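Local coordinates for tube-forming protein in Mycobacterial Envelpe, TiME (Mycolicibacterium smegmatis, PDB 7CU9), which probably forms a tube across the mycobacterial outer envelope that may serve in secretion, its soluble part being a PknH-like extracellular domain, at residues R97-R105 / A133-V141. Sequence-based numbering, arbitrary orientation.
Sequences RAYHRVVDR and AGPADADWV
The phenol OH of Tyr99 donates to the backbone O of Gly134 over 2.7 Å, reaching that carbonyl from above its plane rather than within it. With CG anti to the backbone N (chi1 177°), the ring extends from the helix into the turn ahead of strand 137-144. Ala136 CA makes a CH-pi contact over one face, 4.2 Å from the ring centroid, while Val103 CG1 covers the opposite face near its rim. The turn itself is closed by a backbone bond from Gly134 N to Asp137 O. Val103 CG1 also presses tightly on two methyls, meeting Ala133 CB at 3.4 Å and Ala138 CB at 3.5 Å. Deeper in, Val102 CG1 touches Trp140 CH2 at 3.8 Å, with the two side chains crossing at about a right angle; Trp140 is stacked on Trp49 and bonds through NE1 to Trp49 O. On the outer side, a water links His100 NE2 to Pro135 O, and the imidazole is steadied by a nearly straight ND1 bond to Asp104 OD1 (2.8 Å). Helix 92-103 thus packs on one face of the long antiparallel sheet, an alpha+beta arrangement consistent with the Mog1p/PsbP-like fold of PknH-type extracellular domains.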
loop_
_atom_site.group_PDB
_atom_site.type_symbol
_atom_site.label_atom_id
_atom_site.label_comp_id
_atom_site.label_asym_id
_atom_site.label_seq_id
_atom_site.Cartn_x
_atom_site.Cartn_y
_atom_site.Cartn_z
ATOM N N ARG B 97 26.419 15.549 -11.949
ATOM C CA ARG B 97 27.187 15.889 -10.728
ATOM C C ARG B 97 26.243 15.826 -9.522
ATOM O O ARG B 97 26.663 15.317 -8.476
ATOM C CB ARG B 97 27.872 17.250 -10.869
ATOM C CG ARG B 97 29.066 17.226 -11.810
ATOM C CD ARG B 97 29.861 18.511 -11.733
ATOM N NE ARG B 97 29.149 19.682 -12.228
ATOM C CZ ARG B 97 29.067 20.058 -13.504
ATOM N NH1 ARG B 97 29.629 19.344 -14.464
ATOM N NH2 ARG B 97 28.411 21.162 -13.817
ATOM N N ALA B 98 25.006 16.307 -9.657
ATOM C CA ALA B 98 24.014 16.269 -8.560
ATOM C C ALA B 98 23.687 14.811 -8.224
ATOM O O ALA B 98 23.651 14.466 -7.024
ATOM C CB ALA B 98 22.786 17.056 -8.928
ATOM N N TYR B 99 23.486 13.972 -9.239
ATOM C CA TYR B 99 23.258 12.517 -9.056
ATOM C C TYR B 99 24.417 11.931 -8.240
ATOM O O TYR B 99 24.183 11.165 -7.293
ATOM C CB TYR B 99 23.093 11.818 -10.405
ATOM C CG TYR B 99 22.934 10.327 -10.281
ATOM C CD1 TYR B 99 21.750 9.784 -9.814
ATOM C CD2 TYR B 99 23.975 9.467 -10.582
ATOM C CE1 TYR B 99 21.594 8.416 -9.662
ATOM C CE2 TYR B 99 23.838 8.098 -10.437
ATOM C CZ TYR B 99 22.643 7.570 -9.979
ATOM O OH TYR B 99 22.513 6.216 -9.835
ATOM N N HIS B 100 25.650 12.298 -8.582
ATOM C CA HIS B 100 26.859 11.748 -7.913
ATOM C C HIS B 100 27.020 12.318 -6.503
ATOM O O HIS B 100 27.621 11.626 -5.664
ATOM C CB HIS B 100 28.088 11.883 -8.818
ATOM C CG HIS B 100 28.138 10.755 -9.786
ATOM N ND1 HIS B 100 28.604 9.504 -9.422
ATOM C CD2 HIS B 100 27.707 10.645 -11.058
ATOM C CE1 HIS B 100 28.474 8.682 -10.440
ATOM N NE2 HIS B 100 27.932 9.358 -11.460
ATOM N N ARG B 101 26.464 13.489 -6.194
ATOM C CA ARG B 101 26.473 13.980 -4.789
ATOM C C ARG B 101 25.576 13.074 -3.931
ATOM O O ARG B 101 25.867 12.927 -2.738
ATOM C CB ARG B 101 26.115 15.466 -4.723
ATOM C CG ARG B 101 27.225 16.352 -5.265
ATOM C CD ARG B 101 27.011 17.817 -4.948
ATOM N NE ARG B 101 25.902 18.409 -5.686
ATOM C CZ ARG B 101 25.979 18.942 -6.905
ATOM N NH1 ARG B 101 27.118 18.946 -7.576
ATOM N NH2 ARG B 101 24.897 19.461 -7.459
ATOM N N VAL B 102 24.540 12.463 -4.507
ATOM C CA VAL B 102 23.740 11.433 -3.783
ATOM C C VAL B 102 24.582 10.161 -3.642
ATOM O O VAL B 102 24.803 9.716 -2.496
ATOM C CB VAL B 102 22.400 11.122 -4.471
ATOM C CG1 VAL B 102 21.665 10.002 -3.737
ATOM C CG2 VAL B 102 21.516 12.359 -4.577
ATOM N N VAL B 103 25.022 9.582 -4.757
ATOM C CA VAL B 103 25.509 8.169 -4.780
ATOM C C VAL B 103 26.963 8.078 -4.299
ATOM O O VAL B 103 27.288 7.054 -3.668
ATOM C CB VAL B 103 25.300 7.511 -6.156
ATOM C CG1 VAL B 103 23.833 7.498 -6.541
ATOM C CG2 VAL B 103 26.135 8.145 -7.249
ATOM N N ASP B 104 27.809 9.077 -4.551
ATOM C CA ASP B 104 29.238 9.018 -4.135
ATOM C C ASP B 104 29.334 9.161 -2.613
ATOM O O ASP B 104 30.211 8.506 -2.015
ATOM C CB ASP B 104 30.093 10.087 -4.817
ATOM C CG ASP B 104 30.175 9.965 -6.328
ATOM O OD1 ASP B 104 29.643 8.983 -6.879
ATOM O OD2 ASP B 104 30.777 10.867 -6.945
ATOM N N ARG B 105 28.473 9.972 -1.995
ATOM C CA ARG B 105 28.644 10.410 -0.584
ATOM C C ARG B 105 27.963 9.428 0.377
ATOM O O ARG B 105 28.095 9.629 1.601
ATOM C CB ARG B 105 28.123 11.837 -0.414
ATOM C CG ARG B 105 28.803 12.834 -1.338
ATOM C CD ARG B 105 28.396 14.251 -1.013
ATOM N NE ARG B 105 29.133 15.193 -1.835
ATOM C CZ ARG B 105 28.960 16.508 -1.811
ATOM N NH1 ARG B 105 28.056 17.051 -1.015
ATOM N NH2 ARG B 105 29.693 17.276 -2.601
ATOM N N ALA B 133 24.533 1.855 -6.602
ATOM C CA ALA B 133 23.846 2.773 -7.534
ATOM C C ALA B 133 24.157 2.361 -8.975
ATOM O O ALA B 133 25.286 1.885 -9.237
ATOM C CB ALA B 133 24.271 4.190 -7.260
ATOM N N GLY B 134 23.182 2.532 -9.865
ATOM C CA GLY B 134 23.372 2.427 -11.320
ATOM C C GLY B 134 23.957 3.718 -11.884
ATOM O O GLY B 134 24.245 4.659 -11.141
ATOM N N PRO B 135 24.176 3.782 -13.216
ATOM C CA PRO B 135 24.662 4.999 -13.862
ATOM C C PRO B 135 23.734 6.211 -13.684
ATOM O O PRO B 135 24.236 7.329 -13.631
ATOM C CB PRO B 135 24.733 4.630 -15.353
ATOM C CG PRO B 135 24.795 3.119 -15.373
ATOM C CD PRO B 135 24.034 2.655 -14.151
ATOM N N ALA B 136 22.420 5.976 -13.623
ATOM C CA ALA B 136 21.400 7.052 -13.626
ATOM C C ALA B 136 20.195 6.702 -12.747
ATOM O O ALA B 136 19.191 7.425 -12.818
ATOM C CB ALA B 136 20.978 7.325 -15.048
ATOM N N ASP B 137 20.305 5.652 -11.932
ATOM C CA ASP B 137 19.211 5.166 -11.057
ATOM C C ASP B 137 19.830 4.639 -9.768
ATOM O O ASP B 137 20.683 3.744 -9.852
ATOM C CB ASP B 137 18.391 4.073 -11.740
ATOM C CG ASP B 137 17.668 4.537 -12.987
ATOM O OD1 ASP B 137 18.326 4.640 -14.048
ATOM O OD2 ASP B 137 16.456 4.780 -12.893
ATOM N N ALA B 138 19.414 5.175 -8.625
ATOM C CA ALA B 138 19.878 4.732 -7.293
ATOM C C ALA B 138 18.657 4.546 -6.393
ATOM O O ALA B 138 17.882 5.507 -6.224
ATOM C CB ALA B 138 20.862 5.713 -6.717
ATOM N N ASP B 139 18.496 3.344 -5.853
ATOM C CA ASP B 139 17.373 2.992 -4.952
ATOM C C ASP B 139 17.946 2.606 -3.596
ATOM O O ASP B 139 19.063 2.049 -3.530
ATOM C CB ASP B 139 16.528 1.856 -5.519
ATOM C CG ASP B 139 15.809 2.208 -6.809
ATOM O OD1 ASP B 139 15.894 3.376 -7.237
ATOM O OD2 ASP B 139 15.185 1.301 -7.376
ATOM N N TRP B 140 17.204 2.892 -2.538
ATOM C CA TRP B 140 17.575 2.434 -1.183
ATOM C C TRP B 140 16.332 2.435 -0.307
ATOM O O TRP B 140 15.301 3.012 -0.708
ATOM C CB TRP B 140 18.688 3.299 -0.593
ATOM C CG TRP B 140 18.287 4.715 -0.318
ATOM C CD1 TRP B 140 17.705 5.204 0.815
ATOM C CD2 TRP B 140 18.470 5.841 -1.191
ATOM N NE1 TRP B 140 17.509 6.556 0.706
ATOM C CE2 TRP B 140 17.962 6.972 -0.519
ATOM C CE3 TRP B 140 19.014 5.999 -2.469
ATOM C CZ2 TRP B 140 18.001 8.248 -1.078
ATOM C CZ3 TRP B 140 19.042 7.260 -3.024
ATOM C CH2 TRP B 140 18.540 8.367 -2.338
ATOM N N VAL B 141 16.452 1.788 0.843
ATOM C CA VAL B 141 15.358 1.653 1.835
ATOM C C VAL B 141 15.903 2.071 3.197
ATOM O O VAL B 141 17.071 1.780 3.485
ATOM C CB VAL B 141 14.818 0.214 1.853
ATOM C CG1 VAL B 141 13.686 0.062 2.858
ATOM C CG2 VAL B 141 14.378 -0.232 0.469
HETATM O O HOH W 1 26.677 8.431 -13.856
#